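Local coordinates for protein probable phospholipase A2 homolog 2 (Oryza sativa, PDB 2WG9) that probably catalyses the calcium-dependent hydrolysis of the 2-acyl ester bond of phosphoglycerides, releasing a lysophospholipid and a free fatty acid, at residues 26-31 / 98-103; 37-42 / 62-67; 78-83 / 114-119. All blocks are in the same frame, centred on the assembly; numbering follows the deposited sequence. Where two conformers were deposited one is given.

Contact 1 (26-31 / 98-103). With OCA (octanoic acid (caprylic acid)), chain D.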
ATOM      1  N   GLN A  26       1.325  -5.170 -12.016  1.00 17.08           N
ATOM      2  CA  GLN A  26       1.239  -4.269 -13.164  1.00 17.80           C
ATOM      3  C   GLN A  26       1.907  -2.937 -12.845  1.00 17.54           C
ATOM      4  O   GLN A  26       1.829  -2.453 -11.717  1.00 17.02           O
ATOM      5  CB  GLN A  26      -0.229  -4.014 -13.528  1.00 18.42           C
ATOM      6  CG  GLN A  26      -1.025  -5.262 -13.925  1.00 20.86           C
ATOM      7  CD  GLN A  26      -0.593  -5.829 -15.271  1.00 24.68           C
ATOM      8  OE1 GLN A  26      -0.280  -5.082 -16.208  1.00 27.77           O
ATOM      9  NE2 GLN A  26      -0.574  -7.156 -15.376  1.00 25.95           N
ATOM     10  N   PHE A  27       2.557  -2.350 -13.852  1.00 17.47           N
ATOM     11  CA  PHE A  27       3.250  -1.074 -13.707  1.00 17.43           C
ATOM     12  C   PHE A  27       4.120  -1.047 -12.446  1.00 17.59           C
ATOM     13  O   PHE A  27       4.080  -0.100 -11.664  1.00 17.22           O
ATOM     14  CB  PHE A  27       2.245   0.086 -13.740  1.00 17.37           C
ATOM     15  CG  PHE A  27       1.451   0.163 -15.019  1.00 17.83           C
ATOM     16  CD1 PHE A  27       0.135  -0.297 -15.067  1.00 18.14           C
ATOM     17  CD2 PHE A  27       2.019   0.685 -16.178  1.00 18.54           C
ATOM     18  CE1 PHE A  27      -0.601  -0.230 -16.248  1.00 19.19           C
ATOM     19  CE2 PHE A  27       1.294   0.748 -17.370  1.00 17.82           C
ATOM     20  CZ  PHE A  27      -0.012   0.293 -17.408  1.00 18.77           C
ATOM     21  N   CYS A  28       4.912  -2.107 -12.285  1.00 18.01           N
ATOM     22  CA  CYS A  28       5.717  -2.368 -11.090  1.00 18.86           C
ATOM     23  C   CYS A  28       6.532  -1.179 -10.587  1.00 19.23           C
ATOM     24  O   CYS A  28       6.760  -1.049  -9.383  1.00 19.39           O
ATOM     25  CB  CYS A  28       6.648  -3.556 -11.349  1.00 18.76           C
ATOM     26  SG  CYS A  28       5.768  -5.068 -11.834  1.00 19.93           S
ATOM     27  N   THR A  29       6.966  -0.315 -11.505  1.00 19.66           N
ATOM     28  CA  THR A  29       7.841   0.804 -11.158  1.00 20.09           C
ATOM     29  C   THR A  29       7.235   2.181 -11.451  1.00 20.00           C
ATOM     30  O   THR A  29       7.904   3.202 -11.267  1.00 20.45           O
ATOM     31  CB  THR A  29       9.204   0.703 -11.887  1.00 20.24           C
ATOM     32  OG1 THR A  29       8.995   0.749 -13.303  1.00 21.14           O
ATOM     33  CG2 THR A  29       9.911  -0.579 -11.527  1.00 20.92           C
ATOM     34  N   ILE A  30       5.984   2.212 -11.907  1.00 19.78           N
ATOM     35  CA  ILE A  30       5.281   3.475 -12.174  1.00 19.34           C
ATOM     36  C   ILE A  30       4.279   3.767 -11.055  1.00 18.98           C
ATOM     37  O   ILE A  30       3.183   3.202 -11.020  1.00 18.30           O
ATOM     38  CB  ILE A  30       4.588   3.474 -13.564  1.00 19.77           C
ATOM     39  CG1 ILE A  30       5.629   3.272 -14.675  1.00 20.47           C
ATOM     40  CG2 ILE A  30       3.793   4.769 -13.775  1.00 19.48           C
ATOM     41  CD1 ILE A  30       5.050   2.851 -16.025  1.00 22.72           C
ATOM     42  N   ALA A  31       4.678   4.662 -10.151  1.00 18.52           N
ATOM     43  CA  ALA A  31       3.963   4.926  -8.897  1.00 18.39           C
ATOM     44  C   ALA A  31       2.456   5.203  -9.035  1.00 18.06           C
ATOM     45  O   ALA A  31       1.660   4.585  -8.319  1.00 18.40           O
ATOM     46  CB  ALA A  31       4.663   6.049  -8.102  1.00 18.53           C
ATOM     47  N   ASN A  98       4.061 -13.412  -9.891  1.00 18.62           N
ATOM     48  CA  ASN A  98       4.442 -12.026  -9.604  1.00 18.76           C
ATOM     49  C   ASN A  98       5.469 -11.534 -10.625  1.00 19.23           C
ATOM     50  O   ASN A  98       6.628 -11.946 -10.599  1.00 18.89           O
ATOM     51  CB  ASN A  98       5.007 -11.905  -8.184  1.00 18.45           C
ATOM     52  CG  ASN A  98       5.207 -10.465  -7.743  1.00 17.82           C
ATOM     53  OD1 ASN A  98       4.915  -9.519  -8.478  1.00 17.97           O
ATOM     54  ND2 ASN A  98       5.699 -10.293  -6.526  1.00 17.23           N
ATOM     55  N   LYS A  99       5.028 -10.658 -11.523  1.00 19.93           N
ATOM     56  CA  LYS A  99       5.904 -10.104 -12.561  1.00 20.38           C
ATOM     57  C   LYS A  99       6.768  -8.959 -12.029  1.00 20.50           C
ATOM     58  O   LYS A  99       7.667  -8.470 -12.723  1.00 20.62           O
ATOM     59  CB  LYS A  99       5.070  -9.622 -13.755  1.00 20.56           C
ATOM     60  CG  LYS A  99       4.120 -10.665 -14.343  1.00 21.01           C
ATOM     61  CD  LYS A  99       4.856 -11.669 -15.219  1.00 22.58           C
ATOM     62  CE  LYS A  99       3.877 -12.528 -16.001  1.00 22.74           C
ATOM     63  NZ  LYS A  99       3.066 -13.419 -15.117  1.00 24.12           N
ATOM     64  N   CYS A 100       6.476  -8.521 -10.806  1.00 20.51           N
ATOM     65  CA  CYS A 100       7.227  -7.450 -10.171  1.00 20.53           C
ATOM     66  C   CYS A 100       8.381  -8.014  -9.356  1.00 20.93           C
ATOM     67  O   CYS A 100       8.395  -9.197  -9.006  1.00 21.14           O
ATOM     68  CB  CYS A 100       6.320  -6.604  -9.265  1.00 20.12           C
ATOM     69  SG  CYS A 100       4.966  -5.716 -10.090  1.00 20.15           S
ATOM     70  N   ASN A 101       9.350  -7.156  -9.070  1.00 21.13           N
ATOM     71  CA  ASN A 101      10.402  -7.455  -8.115  1.00 21.34           C
ATOM     72  C   ASN A 101      10.010  -6.883  -6.758  1.00 20.86           C
ATOM     73  O   ASN A 101       9.727  -5.685  -6.647  1.00 21.03           O
ATOM     74  CB  ASN A 101      11.717  -6.848  -8.608  1.00 21.95           C
ATOM     75  CG  ASN A 101      12.880  -7.170  -7.710  1.00 23.47           C
ATOM     76  OD1 ASN A 101      13.129  -6.481  -6.717  1.00 25.29           O
ATOM     77  ND2 ASN A 101      13.615  -8.226  -8.058  1.00 25.85           N
ATOM     78  N   VAL A 102       9.993  -7.732  -5.726  1.00 20.30           N
ATOM     79  CA  VAL A 102       9.523  -7.328  -4.400  1.00 19.72           C
ATOM     80  C   VAL A 102      10.264  -6.094  -3.869  1.00 19.53           C
ATOM     81  O   VAL A 102       9.638  -5.077  -3.559  1.00 18.77           O
ATOM     82  CB  VAL A 102       9.590  -8.486  -3.366  1.00 19.86           C
ATOM     83  CG1 VAL A 102       9.103  -8.017  -2.003  1.00 19.93           C
ATOM     84  CG2 VAL A 102       8.766  -9.670  -3.842  1.00 19.82           C
ATOM     85  N   GLY A 103      11.591  -6.187  -3.789  1.00 19.11           N
ATOM     86  CA  GLY A 103      12.419  -5.109  -3.251  1.00 18.73           C
ATOM     87  C   GLY A 103      12.304  -3.826  -4.048  1.00 18.18           C
ATOM     88  O   GLY A 103      12.217  -2.746  -3.479  1.00 18.10           O
TER
HETATM   89  C1  OCA D 301      -1.165   1.033  -0.413  1.00 20.47           C
HETATM   90  C2  OCA D 301       0.280   1.474  -0.655  1.00 21.46           C
HETATM   91  C3  OCA D 301       0.421   2.995  -0.613  1.00 22.54           C
HETATM   92  C4  OCA D 301      -0.150   3.675  -1.860  1.00 24.03           C
HETATM   93  C5  OCA D 301       0.604   3.293  -3.144  1.00 25.04           C
HETATM   94  C6  OCA D 301       1.805   4.206  -3.381  1.00 25.49           C
HETATM   95  C7  OCA D 301       2.097   4.353  -4.875  1.00 25.35           C
HETATM   96  C8  OCA D 301       3.392   3.623  -5.248  1.00 25.15           C
HETATM   97  O1  OCA D 301      -1.886   0.854  -1.415  1.00 18.10           O
HETATM   98  O2  OCA D 301      -1.514   0.874   0.774  1.00 21.80           O

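Contact 2 (37-42 / 62-67). With CA (calcium ion), chain C; OCA (octanoic acid (caprylic acid)), chain D.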
ATOM      1  N   GLY A  37      -0.263  -7.205  -5.858  1.00 11.53           N
ATOM      2  CA  GLY A  37      -1.083  -8.005  -4.950  1.00 11.47           C
ATOM      3  C   GLY A  37      -2.534  -7.580  -5.087  1.00 11.36           C
ATOM      4  O   GLY A  37      -2.965  -7.193  -6.180  1.00 11.40           O
ATOM      5  N   LYS A  38      -3.281  -7.650  -3.986  1.00 10.94           N
ATOM      6  CA  LYS A  38      -4.686  -7.240  -3.969  1.00 10.80           C
ATOM      7  C   LYS A  38      -4.847  -5.830  -3.393  1.00 10.68           C
ATOM      8  O   LYS A  38      -5.922  -5.232  -3.513  1.00 10.48           O
ATOM      9  CB  LYS A  38      -5.538  -8.228  -3.146  1.00 10.65           C
ATOM     10  CG  LYS A  38      -5.668  -9.632  -3.727  1.00 10.60           C
ATOM     11  CD  LYS A  38      -6.248 -10.583  -2.676  1.00 11.33           C
ATOM     12  CE  LYS A  38      -6.202 -12.039  -3.115  1.00 12.26           C
ATOM     13  NZ  LYS A  38      -6.795 -12.957  -2.069  1.00 12.68           N
ATOM     14  N   TYR A  39      -3.779  -5.304  -2.774  1.00 10.44           N
ATOM     15  CA  TYR A  39      -3.867  -4.079  -1.959  1.00 10.37           C
ATOM     16  C   TYR A  39      -2.915  -2.922  -2.326  1.00 10.64           C
ATOM     17  O   TYR A  39      -3.238  -1.768  -2.068  1.00 10.34           O
ATOM     18  CB  TYR A  39      -3.696  -4.413  -0.459  1.00 10.16           C
ATOM     19  CG  TYR A  39      -4.810  -5.265   0.120  1.00  9.96           C
ATOM     20  CD1 TYR A  39      -4.702  -6.659   0.171  1.00  9.35           C
ATOM     21  CD2 TYR A  39      -5.973  -4.676   0.621  1.00  9.44           C
ATOM     22  CE1 TYR A  39      -5.736  -7.446   0.710  1.00  9.67           C
ATOM     23  CE2 TYR A  39      -7.013  -5.453   1.152  1.00 10.18           C
ATOM     24  CZ  TYR A  39      -6.889  -6.831   1.189  1.00  9.42           C
ATOM     25  OH  TYR A  39      -7.918  -7.594   1.717  1.00 10.32           O
ATOM     26  N   CYS A  40      -1.745  -3.217  -2.890  1.00 11.19           N
ATOM     27  CA  CYS A  40      -0.750  -2.160  -3.145  1.00 11.58           C
ATOM     28  C   CYS A  40      -1.056  -1.369  -4.420  1.00 12.43           C
ATOM     29  O   CYS A  40      -1.016  -1.903  -5.530  1.00 11.79           O
ATOM     30  CB  CYS A  40       0.678  -2.721  -3.199  1.00 11.49           C
ATOM     31  SG  CYS A  40       1.316  -3.460  -1.672  1.00 11.02           S
ATOM     32  N   GLY A  41      -1.353  -0.088  -4.246  1.00 13.40           N
ATOM     33  CA  GLY A  41      -1.648   0.793  -5.366  1.00 14.55           C
ATOM     34  C   GLY A  41      -2.606   1.887  -4.948  1.00 15.62           C
ATOM     35  O   GLY A  41      -3.381   1.729  -4.002  1.00 15.77           O
ATOM     36  N   ILE A  42      -2.557   3.003  -5.660  1.00 16.60           N
ATOM     37  CA  ILE A  42      -3.424   4.139  -5.379  1.00 17.49           C
ATOM     38  C   ILE A  42      -4.835   3.830  -5.875  1.00 17.94           C
ATOM     39  O   ILE A  42      -5.013   3.350  -6.994  1.00 17.90           O
ATOM     40  CB  ILE A  42      -2.861   5.438  -6.021  1.00 17.89           C
ATOM     41  CG1 ILE A  42      -1.461   5.734  -5.456  1.00 18.02           C
ATOM     42  CG2 ILE A  42      -3.814   6.628  -5.790  1.00 18.22           C
ATOM     43  CD1 ILE A  42      -0.635   6.734  -6.274  1.00 20.38           C
ATOM     44  N   VAL A  62      -3.054  -3.295   5.536  1.00 10.60           N
ATOM     45  CA  VAL A  62      -3.163  -2.521   6.784  1.00 10.99           C
ATOM     46  C   VAL A  62      -3.287  -1.029   6.488  1.00 11.14           C
ATOM     47  O   VAL A  62      -4.111  -0.331   7.091  1.00 11.13           O
ATOM     48  CB  VAL A  62      -1.961  -2.770   7.732  1.00 11.01           C
ATOM     49  CG1 VAL A  62      -1.961  -1.776   8.894  1.00 11.38           C
ATOM     50  CG2 VAL A  62      -1.981  -4.190   8.268  1.00 10.58           C
ATOM     51  N   HIS A  63      -2.467  -0.545   5.557  1.00 11.63           N
ATOM     52  CA  HIS A  63      -2.470   0.879   5.217  1.00 12.32           C
ATOM     53  C   HIS A  63      -3.822   1.344   4.676  1.00 12.37           C
ATOM     54  O   HIS A  63      -4.325   2.389   5.085  1.00 12.99           O
ATOM     55  CB  HIS A  63      -1.356   1.213   4.219  1.00 12.00           C
ATOM     56  CG  HIS A  63      -1.351   2.647   3.787  1.00 13.01           C
ATOM     57  ND1 HIS A  63      -2.088   3.101   2.715  1.00 14.19           N
ATOM     58  CD2 HIS A  63      -0.704   3.727   4.285  1.00 12.57           C
ATOM     59  CE1 HIS A  63      -1.899   4.402   2.573  1.00 13.70           C
ATOM     60  NE2 HIS A  63      -1.059   4.804   3.511  1.00 14.06           N
ATOM     61  N   ASP A  64      -4.389   0.583   3.746  1.00 12.85           N
ATOM     62  CA  ASP A  64      -5.657   0.951   3.104  1.00 13.54           C
ATOM     63  C   ASP A  64      -6.780   1.081   4.124  1.00 13.44           C
ATOM     64  O   ASP A  64      -7.555   2.041   4.097  1.00 13.01           O
ATOM     65  CB  ASP A  64      -6.020  -0.058   2.017  1.00 13.73           C
ATOM     66  CG  ASP A  64      -5.095   0.030   0.817  1.00 15.63           C
ATOM     67  OD1 ASP A  64      -4.175   0.874   0.834  1.00 18.41           O
ATOM     68  OD2 ASP A  64      -5.275  -0.742  -0.141  1.00 17.06           O
ATOM     69  N   HIS A  65      -6.845   0.130   5.047  1.00 13.74           N
ATOM     70  CA  HIS A  65      -7.837   0.203   6.110  1.00 14.10           C
ATOM     71  C   HIS A  65      -7.554   1.341   7.089  1.00 14.32           C
ATOM     72  O   HIS A  65      -8.489   1.994   7.556  1.00 13.95           O
ATOM     73  CB  HIS A  65      -7.961  -1.141   6.822  1.00 13.83           C
ATOM     74  CG  HIS A  65      -8.650  -2.180   5.999  1.00 14.64           C
ATOM     75  ND1 HIS A  65      -7.970  -3.184   5.346  1.00 16.83           N
ATOM     76  CD2 HIS A  65      -9.958  -2.354   5.701  1.00 15.40           C
ATOM     77  CE1 HIS A  65      -8.831  -3.937   4.685  1.00 15.94           C
ATOM     78  NE2 HIS A  65     -10.045  -3.459   4.889  1.00 17.17           N
ATOM     79  N   CYS A  66      -6.271   1.579   7.387  1.00 14.82           N
ATOM     80  CA  CYS A  66      -5.876   2.671   8.283  1.00 15.42           C
ATOM     81  C   CYS A  66      -6.394   4.005   7.758  1.00 15.85           C
ATOM     82  O   CYS A  66      -6.947   4.803   8.521  1.00 15.92           O
ATOM     83  CB  CYS A  66      -4.353   2.723   8.476  1.00 15.14           C
ATOM     84  SG  CYS A  66      -3.742   3.941   9.692  1.00 15.91           S
ATOM     85  N   VAL A  67      -6.210   4.240   6.458  1.00 16.44           N
ATOM     86  CA  VAL A  67      -6.734   5.440   5.797  1.00 17.17           C
ATOM     87  C   VAL A  67      -8.274   5.456   5.863  1.00 18.19           C
ATOM     88  O   VAL A  67      -8.876   6.487   6.199  1.00 17.98           O
ATOM     89  CB  VAL A  67      -6.225   5.547   4.327  1.00 17.02           C
ATOM     90  CG1 VAL A  67      -6.898   6.691   3.579  1.00 17.23           C
ATOM     91  CG2 VAL A  67      -4.703   5.735   4.294  1.00 16.70           C
TER
HETATM   92 CA    CA C 201      -4.188   0.279  -2.081  0.70 14.09          CA
HETATM   93  C1  OCA D 301      -1.165   1.033  -0.413  1.00 20.47           C
HETATM   94  C2  OCA D 301       0.280   1.474  -0.655  1.00 21.46           C
HETATM   95  C3  OCA D 301       0.421   2.995  -0.613  1.00 22.54           C
HETATM   96  C4  OCA D 301      -0.150   3.675  -1.860  1.00 24.03           C
HETATM   97  C5  OCA D 301       0.604   3.293  -3.144  1.00 25.04           C
HETATM   98  C6  OCA D 301       1.805   4.206  -3.381  1.00 25.49           C
HETATM   99  C7  OCA D 301       2.097   4.353  -4.875  1.00 25.35           C
HETATM  100  C8  OCA D 301       3.392   3.623  -5.248  1.00 25.15           C
HETATM  101  O1  OCA D 301      -1.886   0.854  -1.415  1.00 18.10           O
HETATM  102  O2  OCA D 301      -1.514   0.874   0.774  1.00 21.80           O
HETATM  103  O   HOH W   1      -5.663   2.172  -2.033  1.00 21.46           O

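Contact 3 (78-83 / 114-119)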
ATOM      1  N   MET A  78       0.413   8.427  11.135  1.00 20.98           N
ATOM      2  CA  MET A  78       0.481   7.076  11.691  1.00 20.87           C
ATOM      3  C   MET A  78       0.351   6.026  10.593  1.00 19.83           C
ATOM      4  O   MET A  78       1.189   5.130  10.495  1.00 19.84           O
ATOM      5  CB  MET A  78      -0.605   6.849  12.741  1.00 21.19           C
ATOM      6  CG  MET A  78      -0.405   7.609  14.035  1.00 23.77           C
ATOM      7  SD  MET A  78      -1.483   6.918  15.308  1.00 28.00           S
ATOM      8  CE  MET A  78      -0.494   5.513  15.831  1.00 26.61           C
ATOM      9  N   CYS A  79      -0.693   6.138   9.773  1.00 18.98           N
ATOM     10  CA  CYS A  79      -0.902   5.201   8.667  1.00 18.08           C
ATOM     11  C   CYS A  79       0.359   5.075   7.821  1.00 17.73           C
ATOM     12  O   CYS A  79       0.814   3.975   7.526  1.00 17.24           O
ATOM     13  CB  CYS A  79      -2.086   5.627   7.790  1.00 18.02           C
ATOM     14  SG  CYS A  79      -3.682   5.694   8.651  1.00 17.75           S
ATOM     15  N   ASN A  80       0.927   6.217   7.455  1.00 17.44           N
ATOM     16  CA  ASN A  80       2.085   6.249   6.568  1.00 17.57           C
ATOM     17  C   ASN A  80       3.398   5.810   7.220  1.00 17.46           C
ATOM     18  O   ASN A  80       4.167   5.058   6.616  1.00 17.24           O
ATOM     19  CB  ASN A  80       2.189   7.627   5.910  1.00 17.40           C
ATOM     20  CG  ASN A  80       1.088   7.858   4.887  1.00 17.55           C
ATOM     21  OD1 ASN A  80       0.747   6.960   4.115  1.00 18.22           O
ATOM     22  ND2 ASN A  80       0.520   9.055   4.884  1.00 17.17           N
ATOM     23  N   GLU A  81       3.639   6.255   8.451  1.00 17.58           N
ATOM     24  CA  GLU A  81       4.812   5.809   9.208  1.00 18.05           C
ATOM     25  C   GLU A  81       4.792   4.304   9.482  1.00 17.29           C
ATOM     26  O   GLU A  81       5.818   3.639   9.365  1.00 16.99           O
ATOM     27  CB  GLU A  81       4.974   6.603  10.511  1.00 18.76           C
ATOM     28  CG  GLU A  81       5.335   8.076  10.279  1.00 21.51           C
ATOM     29  CD  GLU A  81       5.636   8.832  11.558  1.00 26.43           C
ATOM     30  OE1 GLU A  81       6.447   9.778  11.502  1.00 29.03           O
ATOM     31  OE2 GLU A  81       5.072   8.488  12.621  1.00 28.96           O
ATOM     32  N   ASN A  82       3.622   3.771   9.829  1.00 16.53           N
ATOM     33  CA  ASN A  82       3.467   2.323  10.008  1.00 16.24           C
ATOM     34  C   ASN A  82       3.762   1.552   8.723  1.00 15.39           C
ATOM     35  O   ASN A  82       4.354   0.479   8.768  1.00 15.20           O
ATOM     36  CB  ASN A  82       2.064   1.971  10.520  1.00 16.36           C
ATOM     37  CG  ASN A  82       1.835   2.378  11.972  1.00 18.02           C
ATOM     38  OD1 ASN A  82       2.767   2.729  12.702  1.00 20.18           O
ATOM     39  ND2 ASN A  82       0.582   2.317  12.401  1.00 18.24           N
ATOM     40  N   LEU A  83       3.354   2.105   7.580  1.00 15.07           N
ATOM     41  CA  LEU A  83       3.629   1.491   6.279  1.00 14.72           C
ATOM     42  C   LEU A  83       5.136   1.405   6.009  1.00 14.68           C
ATOM     43  O   LEU A  83       5.635   0.354   5.605  1.00 14.05           O
ATOM     44  CB  LEU A  83       2.890   2.221   5.135  1.00 14.68           C
ATOM     45  CG  LEU A  83       3.020   1.634   3.715  1.00 14.03           C
ATOM     46  CD1 LEU A  83       2.710   0.138   3.665  1.00 12.86           C
ATOM     47  CD2 LEU A  83       2.150   2.353   2.708  1.00 13.13           C
ATOM     48  N   GLU A 114       7.238   8.233   2.032  1.00 17.92           N
ATOM     49  CA  GLU A 114       8.124   9.194   2.699  1.00 19.06           C
ATOM     50  C   GLU A 114       7.644  10.623   2.455  1.00 19.19           C
ATOM     51  O   GLU A 114       7.560  11.430   3.382  1.00 19.20           O
ATOM     52  CB  GLU A 114       9.552   9.066   2.176  1.00 19.44           C
ATOM     53  CG  GLU A 114      10.278   7.809   2.591  1.00 22.12           C
ATOM     54  CD  GLU A 114      11.572   7.608   1.816  1.00 26.92           C
ATOM     55  OE1 GLU A 114      12.110   8.598   1.272  1.00 27.91           O
ATOM     56  OE2 GLU A 114      12.048   6.452   1.740  1.00 28.87           O
ATOM     57  N   THR A 115       7.337  10.922   1.193  1.00 19.60           N
ATOM     58  CA  THR A 115       6.819  12.226   0.795  1.00 20.20           C
ATOM     59  C   THR A 115       5.461  12.505   1.460  1.00 20.50           C
ATOM     60  O   THR A 115       5.207  13.624   1.896  1.00 20.59           O
ATOM     61  CB  THR A 115       6.722  12.322  -0.743  1.00 20.28           C
ATOM     62  OG1 THR A 115       8.013  12.067  -1.306  1.00 20.84           O
ATOM     63  CG2 THR A 115       6.264  13.704  -1.187  1.00 20.89           C
ATOM     64  N   ALA A 116       4.612  11.478   1.553  1.00 20.74           N
ATOM     65  CA  ALA A 116       3.322  11.583   2.242  1.00 21.08           C
ATOM     66  C   ALA A 116       3.485  11.898   3.728  1.00 21.43           C
ATOM     67  O   ALA A 116       2.734  12.712   4.276  1.00 21.08           O
ATOM     68  CB  ALA A 116       2.495  10.308   2.045  1.00 20.96           C
ATOM     69  N   VAL A 117       4.467  11.256   4.372  1.00 22.22           N
ATOM     70  CA  VAL A 117       4.774  11.507   5.789  1.00 23.14           C
ATOM     71  C   VAL A 117       5.165  12.973   5.991  1.00 24.08           C
ATOM     72  O   VAL A 117       4.585  13.657   6.834  1.00 24.09           O
ATOM     73  CB  VAL A 117       5.879  10.568   6.345  1.00 23.07           C
ATOM     74  CG1 VAL A 117       6.305  10.996   7.739  1.00 22.78           C
ATOM     75  CG2 VAL A 117       5.406   9.117   6.369  1.00 22.43           C
ATOM     76  N   PHE A 118       6.123  13.454   5.197  1.00 25.34           N
ATOM     77  CA  PHE A 118       6.506  14.867   5.231  1.00 26.70           C
ATOM     78  C   PHE A 118       5.331  15.823   4.971  1.00 27.70           C
ATOM     79  O   PHE A 118       5.142  16.782   5.718  1.00 27.77           O
ATOM     80  CB  PHE A 118       7.664  15.160   4.270  1.00 26.76           C
ATOM     81  CG  PHE A 118       8.118  16.595   4.301  1.00 27.41           C
ATOM     82  CD1 PHE A 118       8.885  17.074   5.365  1.00 27.40           C
ATOM     83  CD2 PHE A 118       7.767  17.470   3.279  1.00 27.50           C
ATOM     84  CE1 PHE A 118       9.299  18.405   5.404  1.00 28.06           C
ATOM     85  CE2 PHE A 118       8.177  18.804   3.308  1.00 28.47           C
ATOM     86  CZ  PHE A 118       8.944  19.270   4.373  1.00 27.79           C
ATOM     87  N   ALA A 119       4.554  15.563   3.918  1.00 29.04           N
ATOM     88  CA  ALA A 119       3.373  16.379   3.606  1.00 30.59           C
ATOM     89  C   ALA A 119       2.395  16.429   4.783  1.00 31.87           C
ATOM     90  O   ALA A 119       1.870  17.497   5.116  1.00 31.97           O
ATOM     91  CB  ALA A 119       2.676  15.870   2.354  1.00 30.40           C
TER
HETATM   92  O   HOH W   2       1.376  11.244   6.266  1.00 23.67           O

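Contact 1 (26-31 / 98-103)
Cys100 and Cys28 are joined covalently, and this bond is nearly all of the contact between 26-31 and 98-103. At the start, Asn98 reaches its amide forward along the chain. Its OD1 accepts the backbone N of Cys100 at 3.0 Å, an Asx turn in which the N-H comes from above the amide carbonyl plane, 51° out of it. This probably helps hold the bend just before the cysteine, while ND2 bonds Thr94 OG1. Lys99 follows: its CB is on the near side, but the amine end leads away, so the backbone does the touching, with Lys99 O 4.0 Å from Cys28 SG. Next comes Cys100, whose SG lies 2.0 Å from Cys28 SG; the negative torsion about that bond, -82°, gives the disulfide a left-handed twist. Both cysteines set SG beside their own backbone N and anti to the carbonyl carbon, and the CB atoms of Cys28 and Cys100 end 3.7 Å apart. Cys28 is presented by a type I turn from Phe27 to Ile30, closed by Ile30 N to Phe27 O at 3.0 Å. Beyond the bridge, Asn101 is the N-cap of the helix, its OD1 accepting from Gln104 N, and Val102 starts the first turn. Further along 26-31, Ala31 reaches the octanoate tail, its O 3.5 Å from ligand C7. The bridge thus pins the loop after strand 24-26 to the turn that leads into helix 102-125, with Ser25 and, from strand 35-37, Tyr36 packed against Cys100.

Contact 2 (37-42 / 62-67)
Tyr39 turns a ring edge to Asp64: the carboxylate OD2 sits near the ring plane, 4.1 Å from Tyr39 CD2, with ring and carboxylate planes 53° apart. His65 also approaches this ring, its CE1 4.3 Å from Tyr39 CE2. On the helix, the imidazole of His63 has ligand atom C3 over one face and Asp64 OD1 in plane at an edge. The polar ends of the neighbours are held outside the segments: Tyr39 OH bonds Glu50 O, and His65 ND1 is tied one turn back to Met61. At the centre is the calcium. It takes the carbonyl O of Tyr39 at 2.3 Å, Gly41 O, Asp64 OD2, octanoate O1 and a water, and Tyr44 O completes the set. Sharing the metal is what lets Tyr39 O and Asp64 OD2 come within 3.0 Å of each other. Asp64 places CG beside its own backbone N (chi1 -70°), directing the carboxylate at the loop, and a hydrogen bond with Ser45 OG steadies OD2 from the second shell. The other oxygen, OD1, lies 2.7 Å from octanoate O2, and His63 ND1 is 3.0 Å from that same ligand atom. Octanoate O1 is gripped twice, by the calcium and by Gly41 N, which donates a nearly straight bond of 3.0 Å (166°). A side chain at Gly41 would press on the carbonyl O of Cys40. A calcium-binding loop facing a His-Asp pair on a helix is the active-site layout of secretory phospholipases A2, with His63 the predicted catalytic residue; the carboxylate lies as a fatty-acid product might, and Gly41 N with the metal probably forms the oxyanion hole.

Contact 3 (78-83 / 114-119)
Val117 wedges its two methyls between the side chains of Asn80 and Glu81, and this apolar packing is the main part of the contact. CG2 lies 3.6 Å from Asn80 CB and also faces the backbone N of Glu81. CG1, anti to its backbone N with chi1 at 172°, runs against Glu81 instead, 4.0 Å from its CG; the two side chains cross at about a right angle. With an alanine here, the methyls that touch Asn80 CB and Glu81 CG would be gone, which would probably open a gap between the helices and leave the stem of Glu81 freer to move. Ala116 adds its methyl, which rests against the amide of Asn80, 3.7 Å from ND2.

The polar link is made through water. One molecule accepts from Asn80 ND2 at 2.7 Å and donates to Ala116 O at 2.8 Å, bridging the helices beside the methyl contact. Asn80 has further partners that fix the turn of its amide: ND2 also bonds Tyr74 O, and OD1 meets NE2 of His63, the predicted active-site histidine. Glu81 OE1 forms a weak, long ion pair with Lys121.

The helix axes approach to 9.0 Å with directions 148° apart, close to antiparallel, and Leu84 extends the packing on Val117. Helix 102-125 thus backs the helix that carries the histidine's partner. A residue hydrogen-bonded to NE2 of the active-site histidine is characteristic of secretory phospholipases A2, usually an aspartate; here Asn80 takes that place.

In the fold
From the N terminus the chain first meets contact 1 at 26-31, leaving strand 24-26; its partner lies at 98-103, so that disulfide closes a long loop. Contact 2 falls wholly within this loop, joining the calcium loop after strand 35-37 to helix 55-68. Contact 3 comes next in series with contact 2: it starts on helix 77-88, inside the loop, but ends at 114-119, beyond it, so contacts 1 and 3 cross, and both use helix 102-125. Contacts 2 and 3 are coupled by the Cys66-Cys79 disulfide, while Ala31 of contact 1 packs on Ile42 of contact 2. Together they tie all three helices around the octanoate pocket.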